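Local atomic coordinates of phosphoglycerol transferase GacH (Streptococcus pyogenes serotype M1, PDB entry 5WCX), a protein that probably transfers glycerol phosphate to a cell-wall polysaccharide at the streptococcal surface, using a manganese-binding extracellular domain of the alkaline phosphatase superfamily. Residues A[59-64]-A[218-223]; A[140-145]-A[162-167]. All coordinates share one frame; numbering follows the deposited sequence.

Interaction 1: residues A[59-64]-A[218-223]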
ATOM      1  N   THR A  59      -0.680  19.472 -19.092  1.00 54.58           N
ATOM      2  CA  THR A  59      -0.627  18.914 -20.436  1.00 55.71           C
ATOM      3  C   THR A  59       0.710  18.214 -20.621  1.00 55.37           C
ATOM      4  O   THR A  59       1.765  18.824 -20.417  1.00 56.69           O
ATOM      5  CB  THR A  59      -0.804  19.996 -21.509  1.00 57.41           C
ATOM      6  OG1 THR A  59      -2.040  20.689 -21.298  1.00 58.29           O
ATOM      7  CG2 THR A  59      -0.803  19.373 -22.905  1.00 57.97           C
ATOM      8  N   VAL A  60       0.664  16.940 -20.998  1.00 59.21           N
ATOM      9  CA  VAL A  60       1.855  16.150 -21.283  1.00 59.37           C
ATOM     10  C   VAL A  60       1.822  15.765 -22.755  1.00 62.11           C
ATOM     11  O   VAL A  60       0.754  15.471 -23.304  1.00 63.16           O
ATOM     12  CB  VAL A  60       1.938  14.892 -20.394  1.00 57.14           C
ATOM     13  CG1 VAL A  60       3.301  14.227 -20.537  1.00 57.08           C
ATOM     14  CG2 VAL A  60       1.663  15.247 -18.943  1.00 54.70           C
ATOM     15  N   SER A  61       2.993  15.763 -23.395  1.00 60.60           N
ATOM     16  CA  SER A  61       3.056  15.477 -24.824  1.00 62.37           C
ATOM     17  C   SER A  61       2.732  14.017 -25.119  1.00 63.93           C
ATOM     18  O   SER A  61       2.139  13.707 -26.160  1.00 64.17           O
ATOM     19  CB  SER A  61       4.444  15.826 -25.363  1.00 63.13           C
ATOM     20  OG  SER A  61       5.451  15.163 -24.617  1.00 61.97           O
ATOM     21  N   HIS A  62       3.125  13.107 -24.228  1.00 70.13           N
ATOM     22  CA  HIS A  62       2.915  11.680 -24.414  1.00 70.04           C
ATOM     23  C   HIS A  62       2.252  11.093 -23.174  1.00 68.35           C
ATOM     24  O   HIS A  62       2.389  11.624 -22.069  1.00 67.75           O
ATOM     25  CB  HIS A  62       4.240  10.931 -24.668  1.00 72.28           C
ATOM     26  CG  HIS A  62       4.993  11.405 -25.874  1.00 75.26           C
ATOM     27  ND1 HIS A  62       5.388  12.714 -26.041  1.00 75.69           N
ATOM     28  CD2 HIS A  62       5.436  10.736 -26.964  1.00 76.77           C
ATOM     29  CE1 HIS A  62       6.033  12.834 -27.188  1.00 77.23           C
ATOM     30  NE2 HIS A  62       6.076  11.649 -27.767  1.00 77.68           N
ATOM     31  N   ASP A  63       1.530   9.990 -23.365  1.00 56.67           N
ATOM     32  CA  ASP A  63       1.031   9.207 -22.239  1.00 56.05           C
ATOM     33  C   ASP A  63       2.216   8.527 -21.564  1.00 54.99           C
ATOM     34  O   ASP A  63       2.944   7.762 -22.206  1.00 56.11           O
ATOM     35  CB  ASP A  63       0.008   8.180 -22.718  1.00 57.15           C
ATOM     36  CG  ASP A  63      -0.617   7.379 -21.577  1.00 58.08           C
ATOM     37  OD1 ASP A  63      -0.317   7.657 -20.395  1.00 56.72           O
ATOM     38  OD2 ASP A  63      -1.415   6.462 -21.869  1.00 58.17           O
ATOM     39  N   VAL A  64       2.430   8.822 -20.279  1.00 52.22           N
ATOM     40  CA  VAL A  64       3.597   8.301 -19.572  1.00 51.04           C
ATOM     41  C   VAL A  64       3.289   7.053 -18.752  1.00 52.53           C
ATOM     42  O   VAL A  64       4.225   6.433 -18.220  1.00 51.81           O
ATOM     43  CB  VAL A  64       4.230   9.382 -18.667  1.00 50.69           C
ATOM     44  CG1 VAL A  64       4.785  10.515 -19.527  1.00 50.90           C
ATOM     45  CG2 VAL A  64       3.225   9.917 -17.653  1.00 48.60           C
ATOM     46  N   GLU A 218      13.771  12.905 -24.499  1.00 60.82           N
ATOM     47  CA  GLU A 218      13.641  14.327 -24.789  1.00 63.52           C
ATOM     48  C   GLU A 218      12.273  14.667 -25.365  1.00 64.48           C
ATOM     49  O   GLU A 218      11.773  15.780 -25.156  1.00 64.45           O
ATOM     50  CB  GLU A 218      14.736  14.769 -25.763  1.00 68.41           C
ATOM     51  CG  GLU A 218      16.158  14.535 -25.274  1.00 70.98           C
ATOM     52  CD  GLU A 218      17.202  15.046 -26.256  1.00 75.92           C
ATOM     53  OE1 GLU A 218      16.817  15.685 -27.257  1.00 77.49           O
ATOM     54  OE2 GLU A 218      18.408  14.807 -26.028  1.00 77.59           O
ATOM     55  N   GLU A 219      11.654  13.733 -26.091  1.00 67.96           N
ATOM     56  CA  GLU A 219      10.384  14.028 -26.740  1.00 68.38           C
ATOM     57  C   GLU A 219       9.253  14.251 -25.742  1.00 64.88           C
ATOM     58  O   GLU A 219       8.229  14.835 -26.110  1.00 66.13           O
ATOM     59  CB  GLU A 219      10.009  12.905 -27.712  1.00 71.72           C
ATOM     60  CG  GLU A 219       9.930  11.510 -27.103  1.00 73.38           C
ATOM     61  CD  GLU A 219      11.267  10.786 -27.098  1.00 76.63           C
ATOM     62  OE1 GLU A 219      12.316  11.463 -27.109  1.00 77.61           O
ATOM     63  OE2 GLU A 219      11.265   9.535 -27.082  1.00 77.62           O
ATOM     64  N   ILE A 220       9.409  13.815 -24.497  1.00 60.44           N
ATOM     65  CA  ILE A 220       8.380  14.011 -23.481  1.00 57.07           C
ATOM     66  C   ILE A 220       8.574  15.384 -22.850  1.00 56.59           C
ATOM     67  O   ILE A 220       9.600  15.648 -22.214  1.00 57.68           O
ATOM     68  CB  ILE A 220       8.415  12.901 -22.418  1.00 55.66           C
ATOM     69  CG1 ILE A 220       7.999  11.568 -23.043  1.00 55.61           C
ATOM     70  CG2 ILE A 220       7.512  13.267 -21.243  1.00 53.43           C
ATOM     71  CD1 ILE A 220       8.013  10.398 -22.084  1.00 55.04           C
ATOM     72  N   VAL A 221       7.590  16.262 -23.040  1.00 54.78           N
ATOM     73  CA  VAL A 221       7.578  17.585 -22.432  1.00 53.69           C
ATOM     74  C   VAL A 221       6.214  17.795 -21.788  1.00 51.75           C
ATOM     75  O   VAL A 221       5.196  17.282 -22.264  1.00 51.99           O
ATOM     76  CB  VAL A 221       7.878  18.705 -23.452  1.00 54.71           C
ATOM     77  CG1 VAL A 221       9.302  18.572 -23.980  1.00 55.88           C
ATOM     78  CG2 VAL A 221       6.875  18.677 -24.593  1.00 57.72           C
ATOM     79  N   ALA A 222       6.201  18.554 -20.696  1.00 56.40           N
ATOM     80  CA  ALA A 222       4.986  18.790 -19.934  1.00 55.61           C
ATOM     81  C   ALA A 222       4.965  20.224 -19.431  1.00 56.35           C
ATOM     82  O   ALA A 222       6.011  20.834 -19.196  1.00 55.69           O
ATOM     83  CB  ALA A 222       4.870  17.829 -18.741  1.00 53.27           C
ATOM     84  N   GLU A 223       3.756  20.749 -19.255  1.00 52.64           N
ATOM     85  CA  GLU A 223       3.574  22.102 -18.754  1.00 53.04           C
ATOM     86  C   GLU A 223       2.234  22.181 -18.042  1.00 51.48           C
ATOM     87  O   GLU A 223       1.325  21.387 -18.294  1.00 51.65           O
ATOM     88  CB  GLU A 223       3.651  23.136 -19.886  1.00 55.28           C
ATOM     89  CG  GLU A 223       2.687  22.892 -21.038  1.00 59.71           C
ATOM     90  CD  GLU A 223       2.714  24.007 -22.074  1.00 63.25           C
ATOM     91  OE1 GLU A 223       2.948  25.173 -21.695  1.00 64.62           O
ATOM     92  OE2 GLU A 223       2.505  23.714 -23.270  1.00 65.95           O
TER

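Interaction 2: residues A[140-145]-A[162-167]. With 1GP (sn-glycerol-1-phosphate), chain D.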
ATOM      1  N   PRO A 140      15.677   1.499  -1.280  1.00 47.75           N
ATOM      2  CA  PRO A 140      16.984   2.084  -1.625  1.00 49.28           C
ATOM      3  C   PRO A 140      17.314   3.383  -0.898  1.00 48.67           C
ATOM      4  O   PRO A 140      17.497   4.427  -1.532  1.00 46.43           O
ATOM      5  CB  PRO A 140      16.877   2.329  -3.142  1.00 49.92           C
ATOM      6  CG  PRO A 140      15.704   1.513  -3.605  1.00 49.84           C
ATOM      7  CD  PRO A 140      14.763   1.478  -2.438  1.00 48.84           C
ATOM      8  N   ALA A 141      17.410   3.332   0.426  1.00 46.56           N
ATOM      9  CA  ALA A 141      17.835   4.484   1.215  1.00 44.76           C
ATOM     10  C   ALA A 141      18.284   3.964   2.580  1.00 46.79           C
ATOM     11  O   ALA A 141      18.656   2.793   2.711  1.00 47.64           O
ATOM     12  CB  ALA A 141      16.705   5.525   1.308  1.00 43.18           C
ATOM     13  N   SER A 142      18.244   4.823   3.596  1.00 45.56           N
ATOM     14  CA  SER A 142      18.613   4.387   4.936  1.00 44.37           C
ATOM     15  C   SER A 142      17.522   3.498   5.521  1.00 43.68           C
ATOM     16  O   SER A 142      16.339   3.853   5.510  1.00 41.07           O
ATOM     17  CB  SER A 142      18.851   5.583   5.855  1.00 44.72           C
ATOM     18  OG  SER A 142      19.038   5.144   7.194  1.00 45.57           O
ATOM     19  N   ALA A 143      17.926   2.335   6.036  1.00 44.22           N
ATOM     20  CA  ALA A 143      16.990   1.453   6.719  1.00 46.14           C
ATOM     21  C   ALA A 143      16.353   2.119   7.932  1.00 45.50           C
ATOM     22  O   ALA A 143      15.267   1.708   8.354  1.00 44.00           O
ATOM     23  CB  ALA A 143      17.704   0.169   7.146  1.00 48.44           C
ATOM     24  N   ASN A 144      16.991   3.140   8.497  1.00 44.18           N
ATOM     25  CA  ASN A 144      16.484   3.783   9.701  1.00 46.57           C
ATOM     26  C   ASN A 144      15.555   4.953   9.416  1.00 46.25           C
ATOM     27  O   ASN A 144      14.951   5.482  10.356  1.00 44.17           O
ATOM     28  CB  ASN A 144      17.655   4.244  10.567  1.00 47.68           C
ATOM     29  CG  ASN A 144      18.430   3.081  11.142  1.00 50.48           C
ATOM     30  OD1 ASN A 144      17.962   2.410  12.060  1.00 51.52           O
ATOM     31  ND2 ASN A 144      19.613   2.822  10.592  1.00 50.50           N
ATOM     32  N   ASN A 145      15.416   5.361   8.157  1.00 44.98           N
ATOM     33  CA  ASN A 145      14.466   6.411   7.820  1.00 44.61           C
ATOM     34  C   ASN A 145      13.073   6.004   8.287  1.00 44.77           C
ATOM     35  O   ASN A 145      12.624   4.880   8.043  1.00 44.92           O
ATOM     36  CB  ASN A 145      14.481   6.682   6.314  1.00 46.96           C
ATOM     37  CG  ASN A 145      15.678   7.528   5.878  1.00 48.85           C
ATOM     38  OD1 ASN A 145      16.514   7.914   6.696  1.00 49.86           O
ATOM     39  ND2 ASN A 145      15.761   7.812   4.581  1.00 47.71           N
ATOM     40  N   ALA A 162      18.908  -2.270   1.854  1.00 50.19           N
ATOM     41  CA  ALA A 162      18.942  -0.823   1.998  1.00 49.15           C
ATOM     42  C   ALA A 162      20.302  -0.325   1.533  1.00 50.79           C
ATOM     43  O   ALA A 162      21.295  -1.054   1.597  1.00 52.97           O
ATOM     44  CB  ALA A 162      18.684  -0.397   3.448  1.00 48.66           C
ATOM     45  N   LEU A 163      20.334   0.926   1.063  1.00 55.84           N
ATOM     46  CA  LEU A 163      21.610   1.523   0.681  1.00 56.33           C
ATOM     47  C   LEU A 163      22.531   1.682   1.886  1.00 55.96           C
ATOM     48  O   LEU A 163      23.756   1.705   1.735  1.00 57.49           O
ATOM     49  CB  LEU A 163      21.395   2.874   0.006  1.00 54.58           C
ATOM     50  CG  LEU A 163      20.834   2.854  -1.416  1.00 56.48           C
ATOM     51  CD1 LEU A 163      20.780   4.270  -1.984  1.00 56.17           C
ATOM     52  CD2 LEU A 163      21.640   1.947  -2.334  1.00 57.48           C
ATOM     53  N   SER A 164      21.967   1.797   3.090  1.00 51.89           N
ATOM     54  CA  SER A 164      22.772   1.930   4.298  1.00 53.58           C
ATOM     55  C   SER A 164      21.920   1.567   5.503  1.00 53.72           C
ATOM     56  O   SER A 164      20.689   1.642   5.462  1.00 53.65           O
ATOM     57  CB  SER A 164      23.340   3.348   4.443  1.00 52.98           C
ATOM     58  OG  SER A 164      22.307   4.307   4.603  1.00 51.51           O
ATOM     59  N   GLY A 165      22.593   1.159   6.575  1.00 53.66           N
ATOM     60  CA  GLY A 165      21.927   0.869   7.825  1.00 53.91           C
ATOM     61  C   GLY A 165      21.531  -0.572   8.045  1.00 55.14           C
ATOM     62  O   GLY A 165      20.853  -0.860   9.039  1.00 54.62           O
ATOM     63  N   SER A 166      21.926  -1.485   7.160  1.00 61.48           N
ATOM     64  CA  SER A 166      21.612  -2.894   7.344  1.00 62.63           C
ATOM     65  C   SER A 166      22.651  -3.750   6.636  1.00 61.88           C
ATOM     66  O   SER A 166      23.318  -3.305   5.696  1.00 60.85           O
ATOM     67  CB  SER A 166      20.218  -3.241   6.808  1.00 62.37           C
ATOM     68  OG  SER A 166      20.222  -3.226   5.392  1.00 63.96           O
ATOM     69  N   LYS A 167      22.765  -5.001   7.091  1.00 61.84           N
ATOM     70  CA  LYS A 167      23.700  -5.947   6.494  1.00 64.61           C
ATOM     71  C   LYS A 167      23.336  -6.303   5.059  1.00 63.13           C
ATOM     72  O   LYS A 167      24.209  -6.748   4.305  1.00 63.40           O
ATOM     73  CB  LYS A 167      23.755  -7.226   7.334  1.00 68.25           C
ATOM     74  CG  LYS A 167      22.428  -7.985   7.390  1.00 70.16           C
ATOM     75  CD  LYS A 167      22.541  -9.285   8.184  1.00 74.04           C
ATOM     76  CE  LYS A 167      21.204 -10.023   8.244  1.00 75.11           C
ATOM     77  NZ  LYS A 167      20.720 -10.451   6.898  1.00 75.29           N
TER
HETATM   78  C3  1GP D 902      12.591   7.566   2.612  1.00 69.84           C
HETATM   79  O3  1GP D 902      10.656   6.561   1.578  1.00 68.81           O
HETATM   80  C2  1GP D 902      11.097   7.638   2.407  1.00 71.08           C
HETATM   81  O2  1GP D 902      12.963   6.374   3.296  1.00 70.83           O
HETATM   82  C1  1GP D 902      10.674   8.950   1.788  1.00 73.75           C
HETATM   83  O1P 1GP D 902       9.269   9.136   2.012  1.00 74.69           O
HETATM   84  O2P 1GP D 902       8.030  10.646   0.394  1.00 74.45           O
HETATM   85  O3P 1GP D 902       7.642  10.817   2.884  1.00 74.73           O
HETATM   86  O4P 1GP D 902       9.785  11.614   1.938  1.00 77.44           O
HETATM   87  P   1GP D 902       8.646  10.597   1.755  1.00 75.43           P

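Interaction 1: residues A[59-64]-A[218-223]
Thr-59 and Glu-223 form an antiparallel hydrogen-bonded pair that ties residues 59-64 to residues 218-223. Thr-59 N reaches Glu-223 O at 2.9 Å, and Glu-223 N returns a bond to Thr-59 O. Val-60 and Ala-222 make the adjoining non-hydrogen-bonded pair, with CA atoms 4.3 Å apart. Beyond it, Ser-61 N donates to Val-221 O at 2.9 Å.

The ladder then changes from backbone to side chain. Val-221 N donates a hydrogen bond to Ser-61 OG, at 2.9 Å and nearly straight (169°). With chi1 at 54°, Ser-61 OG sits between its own backbone N and carbonyl carbon, turned to the other segment. The same oxygen lies 2.8 Å from His-62 ND1, in the plane of the imidazole and at its edge. Either atom could donate. This hydrogen bond helps fix the rotation of the ring. His-62 CE1 comes within 3.2 Å of Glu-219 O, and CB and CG of Glu-219 pack against CE1 and NE2 of His-62. The imidazole and carboxylate planes are 62° apart.

On the face that carries Val-60 and Ala-222, Val-60 CG2 touches Ala-222 CB. Beyond the strands, Val-64 CG1 meets Ile-220 CD1 at 4.1 Å.

The two-stranded ribbon 58-60/222-224 is separate from the main sheet. Helix 229-257 packs against it: Leu-235 touches Ala-222, Leu-242 touches Val-64, and Thr-236 OG1 accepts from Ala-222 N. Arg-240 of that helix donates to Ile-220 O.

Interaction 2: residues A[140-145]-A[162-167]
Leu-163 turns its side chain onto Pro-140 with CG anti to the carbonyl carbon (chi1 -73°) and chi2 extended. CD1 thereby reaches Pro-140 O at 3.3 Å, while CG rests 4.3 Å from the proline CB. In Ser-142, chi1 of 172° sets OG beside its own carbonyl carbon. There it accepts from Asn-144 N at 3.1 Å, an ST turn within the type I turn 142-145.

The segments run parallel and pair at Ser-142 and Ser-164. Ala-143 N donates to Ser-164 O at 2.9 Å. Ala-141 O receives two weak bonds, from Leu-163 N and Ser-164 N. The methyl of Ala-162 also lies against this oxygen and is 3.9 Å from Ala-143 CB. Ser-164 OG lies alongside CA and CB of Ser-142. At Gly-165, where phi is positive, a CB would jam against the preceding carbonyl O and come too near Asn-144 ND2. Lys-149 of helix 148-154 donates to Gly-165 O.

Past the turn, Asn-145 ND2 makes a weak 3.4 Å bond to O2 of sn-glycerol-1-phosphate. His-139, Arg-148, His-209 and Thr-89 also bind this ligand. The segments follow neighbouring parallel strands 135-139 and 159-162, joined through helix 148-154 as a beta-alpha-beta crossover. The first loop of this crossover, after strand 135-139, brings Asn-145 to the glycerol phosphate in the alkaline phosphatase-like sulfatase domain.

Interaction 2 is nested in the sequence loop that interaction 1 closes. In space the two are separate: their centres are 34 Å apart and their nearest atoms about 19 Å. Interaction 2 lies just past the ends of edge strand 159-162 and its neighbour 135-139, beside the glycerol phosphate. The side chain of Ala-141 is about 11 Å from the bound manganese, and that of Pro-140 about 8 Å from the side chain of its ligand Glu-47. Interaction 1 belongs to a peripheral ribbon, 27 Å between its centre and that of the chain, and lies away from the metal sites. Both fall within the sulfatase-family region.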